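Local atomic coordinates of Serine/threonine-protein kinase pknE (Mycobacterium tuberculosis, PDB entry 2H34), a protein that transfers phosphate from ATP to serine and threonine side chains of proteins, and probably supports survival of the bacterium inside infected macrophages. Residues A[139-144]-A[290-295]; A[233-238]-A[243-248]; A[266-271]-A[279-284]. All blocks are in the same frame, centred on the assembly; numbering follows the deposited sequence.

Contact 1 (A[139-144]-A[290-295])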
ATOM      1  N   ILE A 139      -1.669 -12.467   1.116  1.00 68.18           N
ATOM      2  CA  ILE A 139      -1.417 -11.129   0.591  1.00 67.63           C
ATOM      3  C   ILE A 139      -1.197 -10.115   1.717  1.00 67.92           C
ATOM      4  O   ILE A 139      -0.188  -9.415   1.723  1.00 68.47           O
ATOM      5  CB  ILE A 139      -2.480 -10.700  -0.451  1.00 67.45           C
ATOM      6  CG1 ILE A 139      -2.315 -11.584  -1.697  1.00 67.07           C
ATOM      7  CG2 ILE A 139      -2.317  -9.230  -0.829  1.00 65.39           C
ATOM      8  CD1 ILE A 139      -3.577 -11.857  -2.446  1.00 65.77           C
ATOM      9  N   VAL A 140      -2.088 -10.072   2.701  1.00 67.79           N
ATOM     10  CA  VAL A 140      -1.907  -9.138   3.822  1.00 67.39           C
ATOM     11  C   VAL A 140      -0.546  -9.308   4.508  1.00 66.94           C
ATOM     12  O   VAL A 140       0.114  -8.327   4.839  1.00 66.49           O
ATOM     13  CB  VAL A 140      -3.060  -9.238   4.833  1.00 67.48           C
ATOM     14  CG1 VAL A 140      -2.763  -8.448   6.081  1.00 66.92           C
ATOM     15  CG2 VAL A 140      -4.338  -8.711   4.196  1.00 68.24           C
ATOM     16  N   ARG A 141      -0.116 -10.556   4.672  1.00 66.94           N
ATOM     17  CA  ARG A 141       1.147 -10.850   5.355  1.00 66.99           C
ATOM     18  C   ARG A 141       2.333 -10.166   4.689  1.00 65.88           C
ATOM     19  O   ARG A 141       3.109  -9.495   5.357  1.00 65.45           O
ATOM     20  CB  ARG A 141       1.379 -12.363   5.497  1.00 67.30           C
ATOM     21  CG  ARG A 141       2.481 -12.713   6.494  1.00 70.64           C
ATOM     22  CD  ARG A 141       2.847 -14.179   6.505  1.00 76.11           C
ATOM     23  NE  ARG A 141       1.669 -15.021   6.725  1.00 82.89           N
ATOM     24  CZ  ARG A 141       1.264 -15.987   5.896  1.00 85.86           C
ATOM     25  NH1 ARG A 141       1.955 -16.259   4.787  1.00 87.23           N
ATOM     26  NH2 ARG A 141       0.169 -16.694   6.175  1.00 85.98           N
ATOM     27  N   GLN A 142       2.433 -10.311   3.372  1.00 65.47           N
ATOM     28  CA  GLN A 142       3.511  -9.712   2.583  1.00 65.64           C
ATOM     29  C   GLN A 142       3.525  -8.188   2.584  1.00 66.34           C
ATOM     30  O   GLN A 142       4.593  -7.600   2.635  1.00 67.11           O
ATOM     31  CB  GLN A 142       3.457 -10.176   1.134  1.00 65.45           C
ATOM     32  CG  GLN A 142       3.566 -11.647   0.924  1.00 64.53           C
ATOM     33  CD  GLN A 142       3.221 -12.026  -0.495  1.00 65.24           C
ATOM     34  OE1 GLN A 142       2.105 -12.461  -0.768  1.00 66.76           O
ATOM     35  NE2 GLN A 142       4.167 -11.846  -1.416  1.00 64.13           N
ATOM     36  N   ILE A 143       2.362  -7.542   2.483  1.00 66.72           N
ATOM     37  CA  ILE A 143       2.324  -6.088   2.496  1.00 66.93           C
ATOM     38  C   ILE A 143       2.616  -5.542   3.890  1.00 67.30           C
ATOM     39  O   ILE A 143       3.338  -4.553   4.027  1.00 67.58           O
ATOM     40  CB  ILE A 143       0.987  -5.526   1.955  1.00 67.03           C
ATOM     41  CG1 ILE A 143       0.932  -5.667   0.447  1.00 67.02           C
ATOM     42  CG2 ILE A 143       0.830  -4.050   2.279  1.00 66.34           C
ATOM     43  CD1 ILE A 143       0.231  -6.879   0.045  1.00 69.19           C
ATOM     44  N   GLY A 144       2.065  -6.183   4.920  1.00 67.24           N
ATOM     45  CA  GLY A 144       2.316  -5.756   6.302  1.00 67.26           C
ATOM     46  C   GLY A 144       3.805  -5.789   6.589  1.00 67.12           C
ATOM     47  O   GLY A 144       4.358  -4.923   7.286  1.00 66.66           O
ATOM     48  N   ALA A 290      -2.018 -12.648  13.826  1.00 70.23           N
ATOM     49  CA  ALA A 290      -3.378 -12.874  14.291  1.00 70.11           C
ATOM     50  C   ALA A 290      -4.259 -13.363  13.156  1.00 70.10           C
ATOM     51  O   ALA A 290      -5.040 -14.284  13.320  1.00 70.03           O
ATOM     52  CB  ALA A 290      -3.946 -11.599  14.892  1.00 70.11           C
ATOM     53  N   ALA A 291      -4.115 -12.734  11.997  1.00 70.64           N
ATOM     54  CA  ALA A 291      -4.899 -13.070  10.817  1.00 70.99           C
ATOM     55  C   ALA A 291      -4.679 -14.526  10.433  1.00 71.43           C
ATOM     56  O   ALA A 291      -5.632 -15.290  10.232  1.00 71.42           O
ATOM     57  CB  ALA A 291      -4.511 -12.159   9.678  1.00 70.82           C
ATOM     58  N   HIS A 292      -3.403 -14.890  10.345  1.00 71.85           N
ATOM     59  CA  HIS A 292      -2.981 -16.248  10.072  1.00 72.35           C
ATOM     60  C   HIS A 292      -3.607 -17.234  11.056  1.00 72.72           C
ATOM     61  O   HIS A 292      -4.232 -18.221  10.661  1.00 72.54           O
ATOM     62  CB  HIS A 292      -1.459 -16.320  10.155  1.00 72.37           C
ATOM     63  CG  HIS A 292      -0.901 -17.668   9.834  1.00 72.75           C
ATOM     64  ND1 HIS A 292      -0.975 -18.227   8.575  1.00 73.08           N
ATOM     65  CD2 HIS A 292      -0.253 -18.569  10.606  1.00 72.81           C
ATOM     66  CE1 HIS A 292      -0.396 -19.411   8.583  1.00 72.67           C
ATOM     67  NE2 HIS A 292       0.048 -19.645   9.805  1.00 73.94           N
ATOM     68  N   ALA A 293      -3.445 -16.937  12.338  1.00 73.31           N
ATOM     69  CA  ALA A 293      -3.951 -17.777  13.408  1.00 73.86           C
ATOM     70  C   ALA A 293      -5.477 -17.906  13.377  1.00 74.26           C
ATOM     71  O   ALA A 293      -6.039 -18.809  14.012  1.00 74.55           O
ATOM     72  CB  ALA A 293      -3.484 -17.237  14.762  1.00 73.85           C
ATOM     73  N   ALA A 294      -6.143 -17.022  12.635  1.00 74.22           N
ATOM     74  CA  ALA A 294      -7.599 -17.050  12.566  1.00 74.57           C
ATOM     75  C   ALA A 294      -8.128 -17.982  11.470  1.00 74.78           C
ATOM     76  O   ALA A 294      -9.311 -17.955  11.139  1.00 74.83           O
ATOM     77  CB  ALA A 294      -8.177 -15.631  12.426  1.00 74.70           C
ATOM     78  N   LEU A 295      -7.252 -18.818  10.922  1.00 75.06           N
ATOM     79  CA  LEU A 295      -7.684 -19.885  10.037  1.00 75.35           C
ATOM     80  C   LEU A 295      -7.775 -21.198  10.815  1.00 75.86           C
ATOM     81  O   LEU A 295      -6.799 -21.645  11.429  1.00 75.96           O
ATOM     82  CB  LEU A 295      -6.746 -19.997   8.835  1.00 75.38           C
ATOM     83  CG  LEU A 295      -6.794 -18.813   7.850  1.00 75.53           C
ATOM     84  CD1 LEU A 295      -5.589 -18.778   6.915  1.00 73.01           C
ATOM     85  CD2 LEU A 295      -8.102 -18.845   7.049  1.00 76.51           C
TER
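The guanidinium nitrogen NH2 of R141 comes to 3.1 Å from ND1 of the H292 imidazole, and this approach makes up a small surface contact in the C-terminal lobe of a protein kinase. R141 belongs to helix 133-152, the long helix E of the kinase fold, and H292 to the last turn of helix 284-293, the closing helix I. The two backbones stay well apart, with 8.3 Å between R141 CA and H292 CA, and the arginine and histidine side chains span the gap. Both leave their helices in the same manner, with CG anti to the backbone N (chi1 -165° in R141 and -178° in H292). The arginine then runs on extended as far as CD and bends at chi3, which brings one arm of its guanidinium to the histidine. The two flat groups stand almost perpendicular, their planes 85° apart, and each meets the other obliquely, so this is no stack.

Beneath the polar pair, V140 and A291 also point their CB atoms across the interface, but V140 CG1 and A291 CB remain 5.5 Å apart. V140 packs on L221 and L225 of helix 217-230, and A290 on V268 of helix 264-272, so each helix has its own neighbours here. Direct touching is confined to one exposed pair, with only 93 Å² buried in all. Near the C-terminal end of segment 290-295, L295 N donates to H292 O at 3.1 Å, three residues back. On the histidine ring the approach of R141 is concentrated at the ND1 corner: the adjoining carbon CE1 is the next nearest ring atom, 3.7 Å from R141 NH2.

Contact 2 (A[233-238]-A[243-248]); sequences PPYQGD and MGAHIN
The ring of Y235 carries the methyl group of A245 on one face and presents an edge to the imidazole of H246. On that face A245 CB makes a CH-pi contact, 3.8 Å from the ring centroid and 25° off the normal; it is displaced toward the rim, on the side of Y235 CG, from which it is 3.5 Å away. The edge formed by Y235 CD1 and CE1 is turned to the histidine, and CD1 stands over the middle of the imidazole face. The result is a T-shaped pair with the planes at 86° and the centroids 4.9 Å apart.

One tyrosine therefore serves two consecutive residues of a helix, using a face for the first and an edge for the second. Its CG sits anti to the carbonyl carbon (chi1 -59°), which swings the ring off the loop and along the side of helix 239-248. The ring also reaches the helix backbone, for Y235 CE1 is 3.6 Å from H246 CA and the phenol end passes A245 O. H246 in turn meets the ring of Y219, so the aromatic cluster continues into helix 217-230, while its backbone O accepts a hydrogen bond from K275 NZ.

Between the tyrosine and the helix, the chain turns through G237, whose positive phi suits a glycine, and D238 takes the N-cap position, its OD2 accepting from S241 N. The tyrosine packs on the flank of the helix, and the aspartate caps its start. A proline followed by an aromatic residue, between helix F and helix G, is a recurrent feature of the C-terminal lobe of protein kinases.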
ATOM      1  N   PRO A 233     -15.242  -2.617   1.157  1.00 75.23           N
ATOM      2  CA  PRO A 233     -14.580  -1.954   2.271  1.00 75.08           C
ATOM      3  C   PRO A 233     -15.538  -1.889   3.435  1.00 75.30           C
ATOM      4  O   PRO A 233     -16.740  -1.937   3.197  1.00 75.30           O
ATOM      5  CB  PRO A 233     -14.300  -0.555   1.726  1.00 74.91           C
ATOM      6  CG  PRO A 233     -15.311  -0.356   0.656  1.00 74.94           C
ATOM      7  CD  PRO A 233     -15.452  -1.693   0.026  1.00 75.25           C
ATOM      8  N   PRO A 234     -15.019  -1.827   4.687  1.00 75.65           N
ATOM      9  CA  PRO A 234     -15.860  -1.866   5.891  1.00 75.64           C
ATOM     10  C   PRO A 234     -16.926  -0.789   5.959  1.00 75.69           C
ATOM     11  O   PRO A 234     -18.009  -1.040   6.478  1.00 75.58           O
ATOM     12  CB  PRO A 234     -14.857  -1.710   7.048  1.00 75.46           C
ATOM     13  CG  PRO A 234     -13.627  -1.203   6.445  1.00 75.62           C
ATOM     14  CD  PRO A 234     -13.590  -1.769   5.049  1.00 75.67           C
ATOM     15  N   TYR A 235     -16.634   0.396   5.437  1.00 76.15           N
ATOM     16  CA  TYR A 235     -17.625   1.474   5.491  1.00 76.41           C
ATOM     17  C   TYR A 235     -17.981   2.003   4.105  1.00 76.83           C
ATOM     18  O   TYR A 235     -17.117   2.512   3.393  1.00 77.37           O
ATOM     19  CB  TYR A 235     -17.137   2.612   6.399  1.00 76.25           C
ATOM     20  CG  TYR A 235     -16.852   2.199   7.834  1.00 75.54           C
ATOM     21  CD1 TYR A 235     -15.631   2.507   8.437  1.00 75.05           C
ATOM     22  CD2 TYR A 235     -17.802   1.501   8.583  1.00 74.52           C
ATOM     23  CE1 TYR A 235     -15.365   2.128   9.739  1.00 75.66           C
ATOM     24  CE2 TYR A 235     -17.551   1.128   9.885  1.00 75.11           C
ATOM     25  CZ  TYR A 235     -16.333   1.441  10.463  1.00 76.23           C
ATOM     26  OH  TYR A 235     -16.084   1.057  11.770  1.00 77.65           O
ATOM     27  N   GLN A 236     -19.248   1.857   3.720  1.00 76.99           N
ATOM     28  CA  GLN A 236     -19.733   2.358   2.431  1.00 76.92           C
ATOM     29  C   GLN A 236     -20.336   3.756   2.579  1.00 76.88           C
ATOM     30  O   GLN A 236     -20.375   4.298   3.682  1.00 77.34           O
ATOM     31  CB  GLN A 236     -20.765   1.401   1.827  1.00 77.09           C
ATOM     32  CG  GLN A 236     -20.207   0.429   0.800  1.00 76.96           C
ATOM     33  CD  GLN A 236     -20.029  -0.960   1.356  1.00 77.35           C
ATOM     34  OE1 GLN A 236     -19.632  -1.132   2.507  1.00 78.46           O
ATOM     35  NE2 GLN A 236     -20.324  -1.966   0.542  1.00 77.95           N
ATOM     36  N   GLY A 237     -20.815   4.323   1.472  1.00 76.68           N
ATOM     37  CA  GLY A 237     -21.411   5.658   1.471  1.00 76.35           C
ATOM     38  C   GLY A 237     -20.469   6.715   0.925  1.00 76.11           C
ATOM     39  O   GLY A 237     -19.407   6.387   0.383  1.00 75.65           O
ATOM     40  N   ASP A 238     -20.853   7.986   1.065  1.00 75.92           N
ATOM     41  CA  ASP A 238     -20.024   9.085   0.574  1.00 75.67           C
ATOM     42  C   ASP A 238     -18.975   9.544   1.587  1.00 75.87           C
ATOM     43  O   ASP A 238     -18.959   9.089   2.746  1.00 75.56           O
ATOM     44  CB  ASP A 238     -20.871  10.256   0.072  1.00 75.55           C
ATOM     45  CG  ASP A 238     -21.719  10.902   1.169  1.00 75.33           C
ATOM     46  OD1 ASP A 238     -22.675  11.619   0.810  1.00 73.61           O
ATOM     47  OD2 ASP A 238     -21.439  10.708   2.374  1.00 74.68           O
HETATM   48  N   MSE A 243     -16.254   9.091   6.506  1.00 76.82           N
HETATM   49  CA  MSE A 243     -15.418   9.764   7.501  1.00 77.11           C
HETATM   50  C   MSE A 243     -16.015   9.626   8.889  1.00 76.62           C
HETATM   51  O   MSE A 243     -15.284   9.345   9.853  1.00 76.72           O
HETATM   52  CB  MSE A 243     -15.269  11.246   7.174  1.00 77.50           C
HETATM   53  CG  MSE A 243     -14.081  11.913   7.826  1.00 79.63           C
HETATM   54 SE   MSE A 243     -14.353  13.818   8.082  1.00 88.70          SE
HETATM   55  CE  MSE A 243     -14.494  14.454   6.188  1.00 87.95           C
ATOM     56  N   GLY A 244     -17.341   9.824   8.974  1.00 75.97           N
ATOM     57  CA  GLY A 244     -18.077   9.644  10.220  1.00 75.17           C
ATOM     58  C   GLY A 244     -18.069   8.203  10.709  1.00 74.65           C
ATOM     59  O   GLY A 244     -17.923   7.934  11.935  1.00 74.92           O
ATOM     60  N   ALA A 245     -18.212   7.276   9.749  1.00 73.75           N
ATOM     61  CA  ALA A 245     -18.351   5.873  10.100  1.00 73.34           C
ATOM     62  C   ALA A 245     -17.107   5.380  10.848  1.00 73.49           C
ATOM     63  O   ALA A 245     -17.210   4.655  11.843  1.00 73.32           O
ATOM     64  CB  ALA A 245     -18.607   5.048   8.858  1.00 73.17           C
ATOM     65  N   HIS A 246     -15.940   5.815  10.376  1.00 73.53           N
ATOM     66  CA  HIS A 246     -14.646   5.471  10.974  1.00 73.56           C
ATOM     67  C   HIS A 246     -14.517   5.976  12.408  1.00 73.49           C
ATOM     68  O   HIS A 246     -13.888   5.340  13.261  1.00 73.62           O
ATOM     69  CB  HIS A 246     -13.509   6.074  10.150  1.00 73.55           C
ATOM     70  CG  HIS A 246     -13.004   5.183   9.062  1.00 74.25           C
ATOM     71  ND1 HIS A 246     -13.060   5.528   7.728  1.00 74.76           N
ATOM     72  CD2 HIS A 246     -12.410   3.967   9.109  1.00 74.60           C
ATOM     73  CE1 HIS A 246     -12.528   4.563   7.001  1.00 74.54           C
ATOM     74  NE2 HIS A 246     -12.117   3.607   7.816  1.00 74.65           N
ATOM     75  N   ILE A 247     -15.089   7.140  12.660  1.00 73.14           N
ATOM     76  CA  ILE A 247     -14.951   7.763  13.955  1.00 73.07           C
ATOM     77  C   ILE A 247     -15.840   7.048  14.960  1.00 73.18           C
ATOM     78  O   ILE A 247     -15.490   6.928  16.135  1.00 73.39           O
ATOM     79  CB  ILE A 247     -15.260   9.276  13.883  1.00 72.83           C
ATOM     80  CG1 ILE A 247     -14.099   9.996  13.192  1.00 72.19           C
ATOM     81  CG2 ILE A 247     -15.477   9.861  15.285  1.00 72.94           C
ATOM     82  CD1 ILE A 247     -14.495  11.245  12.435  1.00 72.55           C
ATOM     83  N   ASN A 248     -16.953   6.514  14.473  1.00 73.15           N
ATOM     84  CA  ASN A 248     -18.073   6.193  15.335  1.00 72.90           C
ATOM     85  C   ASN A 248     -18.733   4.824  15.096  1.00 72.88           C
ATOM     86  O   ASN A 248     -19.014   4.107  16.055  1.00 72.89           O
ATOM     87  CB  ASN A 248     -19.078   7.340  15.245  1.00 72.86           C
ATOM     88  CG  ASN A 248     -20.359   7.060  15.967  1.00 72.98           C
ATOM     89  OD1 ASN A 248     -20.971   6.007  15.779  1.00 73.83           O
ATOM     90  ND2 ASN A 248     -20.807   8.024  16.770  1.00 72.29           N
TER

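Contact 3 (A[266-271]-A[279-284]); sequences DAVIAR and DRYVTC
R271 lays its aliphatic stem across the ring of Y281, with CG 3.7 Å from the ring centroid and 15° off the normal, a CH-pi contact over the face. The stem starts anti to the backbone N (chi1 -176°) and kinks at chi2, 143°, which carries the guanidinium past the ring toward the chain at D279. There the carbonyl O of D279 lies over the guanidinium face, where the N-H groups are poorly aimed for hydrogen bonding. Guanidinium and phenol planes are perpendicular, and at 6.0 Å from R271 CZ to the Y281 centroid any cation-pi attraction is weak.

The tyrosine crosses V268 at about a right angle. Its OH rests 3.5 Å from V268 CG2, while V268 O lies in the ring plane at the edge, 3.4 Å from Y281 CE1. R280 behaves differently: its CB touches R271 O, but the chain then leads away from the helix, and NE donates a hydrogen bond to A274 O. The salt bridge from NH2 of the buried R280 to E205, the glutamate of the Ala-Pro-Glu motif, ties that motif to the loop before the closing helix, a hallmark of the protein kinase fold.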
ATOM      1  N   ASP A 266     -13.410 -11.746  13.178  1.00 74.24           N
ATOM      2  CA  ASP A 266     -14.064 -10.550  13.736  1.00 73.98           C
ATOM      3  C   ASP A 266     -13.204  -9.925  14.834  1.00 73.57           C
ATOM      4  O   ASP A 266     -13.099  -8.703  14.942  1.00 73.24           O
ATOM      5  CB  ASP A 266     -15.456 -10.859  14.295  1.00 73.81           C
ATOM      6  CG  ASP A 266     -16.275 -11.737  13.385  1.00 74.00           C
ATOM      7  OD1 ASP A 266     -16.224 -11.563  12.150  1.00 74.82           O
ATOM      8  OD2 ASP A 266     -16.979 -12.615  13.914  1.00 74.35           O
ATOM      9  N   ALA A 267     -12.590 -10.782  15.642  1.00 73.25           N
ATOM     10  CA  ALA A 267     -11.691 -10.333  16.689  1.00 72.88           C
ATOM     11  C   ALA A 267     -10.505  -9.608  16.065  1.00 72.58           C
ATOM     12  O   ALA A 267     -10.218  -8.460  16.417  1.00 72.65           O
ATOM     13  CB  ALA A 267     -11.237 -11.512  17.551  1.00 72.92           C
ATOM     14  N   VAL A 268      -9.845 -10.258  15.108  1.00 72.02           N
ATOM     15  CA  VAL A 268      -8.743  -9.612  14.401  1.00 71.68           C
ATOM     16  C   VAL A 268      -9.118  -8.228  13.845  1.00 71.43           C
ATOM     17  O   VAL A 268      -8.434  -7.243  14.119  1.00 71.01           O
ATOM     18  CB  VAL A 268      -8.156 -10.502  13.299  1.00 71.51           C
ATOM     19  CG1 VAL A 268      -7.187  -9.701  12.438  1.00 71.08           C
ATOM     20  CG2 VAL A 268      -7.446 -11.677  13.915  1.00 71.42           C
ATOM     21  N   ILE A 269     -10.214  -8.155  13.099  1.00 71.48           N
ATOM     22  CA  ILE A 269     -10.644  -6.881  12.533  1.00 71.83           C
ATOM     23  C   ILE A 269     -10.987  -5.881  13.618  1.00 71.87           C
ATOM     24  O   ILE A 269     -10.613  -4.715  13.517  1.00 71.98           O
ATOM     25  CB  ILE A 269     -11.790  -7.039  11.502  1.00 71.94           C
ATOM     26  CG1 ILE A 269     -11.217  -7.568  10.189  1.00 72.44           C
ATOM     27  CG2 ILE A 269     -12.448  -5.707  11.190  1.00 70.95           C
ATOM     28  CD1 ILE A 269     -11.327  -9.041  10.036  1.00 73.36           C
ATOM     29  N   ALA A 270     -11.653  -6.350  14.670  1.00 72.17           N
ATOM     30  CA  ALA A 270     -12.032  -5.490  15.790  1.00 72.44           C
ATOM     31  C   ALA A 270     -10.796  -4.856  16.396  1.00 72.51           C
ATOM     32  O   ALA A 270     -10.771  -3.660  16.656  1.00 72.54           O
ATOM     33  CB  ALA A 270     -12.787  -6.279  16.842  1.00 72.39           C
ATOM     34  N   ARG A 271      -9.769  -5.665  16.608  1.00 72.70           N
ATOM     35  CA  ARG A 271      -8.529  -5.174  17.174  1.00 73.18           C
ATOM     36  C   ARG A 271      -7.798  -4.283  16.179  1.00 73.75           C
ATOM     37  O   ARG A 271      -7.257  -3.246  16.549  1.00 73.57           O
ATOM     38  CB  ARG A 271      -7.640  -6.337  17.613  1.00 73.01           C
ATOM     39  CG  ARG A 271      -6.372  -5.895  18.297  1.00 72.95           C
ATOM     40  CD  ARG A 271      -5.981  -6.813  19.449  1.00 74.34           C
ATOM     41  NE  ARG A 271      -4.970  -6.150  20.262  1.00 74.16           N
ATOM     42  CZ  ARG A 271      -5.231  -5.446  21.356  1.00 74.09           C
ATOM     43  NH1 ARG A 271      -6.472  -5.342  21.809  1.00 74.04           N
ATOM     44  NH2 ARG A 271      -4.242  -4.842  21.999  1.00 74.72           N
ATOM     45  N   ASP A 279      -5.352   0.478  21.184  1.00 74.29           N
ATOM     46  CA  ASP A 279      -5.999  -0.832  21.268  1.00 74.07           C
ATOM     47  C   ASP A 279      -5.701  -1.740  20.097  1.00 73.66           C
ATOM     48  O   ASP A 279      -6.086  -2.902  20.120  1.00 74.06           O
ATOM     49  CB  ASP A 279      -7.497  -0.667  21.383  1.00 73.81           C
ATOM     50  CG  ASP A 279      -7.856   0.328  22.415  1.00 75.34           C
ATOM     51  OD1 ASP A 279      -7.073   0.437  23.382  1.00 76.93           O
ATOM     52  OD2 ASP A 279      -8.890   1.014  22.264  1.00 77.72           O
ATOM     53  N   ARG A 280      -5.043  -1.208  19.074  1.00 72.94           N
ATOM     54  CA  ARG A 280      -4.844  -1.949  17.841  1.00 72.65           C
ATOM     55  C   ARG A 280      -3.554  -2.716  17.969  1.00 72.54           C
ATOM     56  O   ARG A 280      -2.865  -2.590  18.983  1.00 72.73           O
ATOM     57  CB  ARG A 280      -4.769  -1.008  16.641  1.00 72.53           C
ATOM     58  CG  ARG A 280      -6.035  -0.229  16.391  1.00 72.90           C
ATOM     59  CD  ARG A 280      -5.833   0.719  15.237  1.00 73.72           C
ATOM     60  NE  ARG A 280      -6.637   1.932  15.365  1.00 73.18           N
ATOM     61  CZ  ARG A 280      -6.204   3.145  15.027  1.00 73.45           C
ATOM     62  NH1 ARG A 280      -4.971   3.297  14.560  1.00 75.15           N
ATOM     63  NH2 ARG A 280      -6.993   4.201  15.156  1.00 72.21           N
ATOM     64  N   TYR A 281      -3.221  -3.503  16.946  1.00 71.64           N
ATOM     65  CA  TYR A 281      -1.943  -4.172  16.911  1.00 71.12           C
ATOM     66  C   TYR A 281      -0.871  -3.120  16.754  1.00 70.67           C
ATOM     67  O   TYR A 281      -1.101  -2.090  16.141  1.00 70.46           O
ATOM     68  CB  TYR A 281      -1.877  -5.166  15.765  1.00 71.46           C
ATOM     69  CG  TYR A 281      -2.963  -6.223  15.787  1.00 72.43           C
ATOM     70  CD1 TYR A 281      -4.129  -6.070  15.036  1.00 73.88           C
ATOM     71  CD2 TYR A 281      -2.814  -7.386  16.535  1.00 72.96           C
ATOM     72  CE1 TYR A 281      -5.122  -7.043  15.049  1.00 74.28           C
ATOM     73  CE2 TYR A 281      -3.795  -8.362  16.548  1.00 73.44           C
ATOM     74  CZ  TYR A 281      -4.942  -8.183  15.811  1.00 74.01           C
ATOM     75  OH  TYR A 281      -5.909  -9.150  15.817  1.00 74.71           O
ATOM     76  N   VAL A 282       0.288  -3.377  17.347  1.00 70.68           N
ATOM     77  CA  VAL A 282       1.406  -2.437  17.327  1.00 70.55           C
ATOM     78  C   VAL A 282       2.166  -2.524  16.002  1.00 70.55           C
ATOM     79  O   VAL A 282       2.745  -1.537  15.537  1.00 70.19           O
ATOM     80  CB  VAL A 282       2.327  -2.683  18.540  1.00 70.33           C
ATOM     81  CG1 VAL A 282       3.626  -1.882  18.440  1.00 69.70           C
ATOM     82  CG2 VAL A 282       1.583  -2.297  19.797  1.00 71.28           C
ATOM     83  N   THR A 283       2.147  -3.716  15.406  1.00 70.58           N
ATOM     84  CA  THR A 283       2.710  -3.933  14.082  1.00 70.84           C
ATOM     85  C   THR A 283       1.759  -4.623  13.096  1.00 71.18           C
ATOM     86  O   THR A 283       0.798  -5.301  13.475  1.00 71.04           O
ATOM     87  CB  THR A 283       3.991  -4.786  14.132  1.00 70.72           C
ATOM     88  OG1 THR A 283       3.650  -6.128  14.489  1.00 70.32           O
ATOM     89  CG2 THR A 283       4.992  -4.206  15.111  1.00 70.35           C
ATOM     90  N   CYS A 284       2.076  -4.465  11.818  1.00 71.43           N
ATOM     91  CA  CYS A 284       1.428  -5.216  10.779  1.00 71.86           C
ATOM     92  C   CYS A 284       1.791  -6.677  10.918  1.00 72.02           C
ATOM     93  O   CYS A 284       1.020  -7.558  10.512  1.00 72.18           O
ATOM     94  CB  CYS A 284       1.877  -4.700   9.422  1.00 72.06           C
ATOM     95  SG  CYS A 284       1.028  -3.211   8.939  1.00 73.22           S
TER

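Overall arrangement
All three contacts lie in the C-terminal lobe. From the N terminus, the chain passes the N-terminal lobe and enters helix 133-152, where the first half of contact 1 waits. It then runs through the catalytic region and helix 217-230 before contact 2 closes a very short loop onto helix 239-248. Contact 3 follows in series, closing the turn between helices 264-272 and 284-293, and contact 1 finally shuts the large loop in which both are nested. Contacts 1 and 3 touch: Y281 OH is 3.3 Å from A290 CB, and G144 O is equally near C284 CB. Contact 2 stands apart, about 6 Å from contact 3 at the nearest atoms.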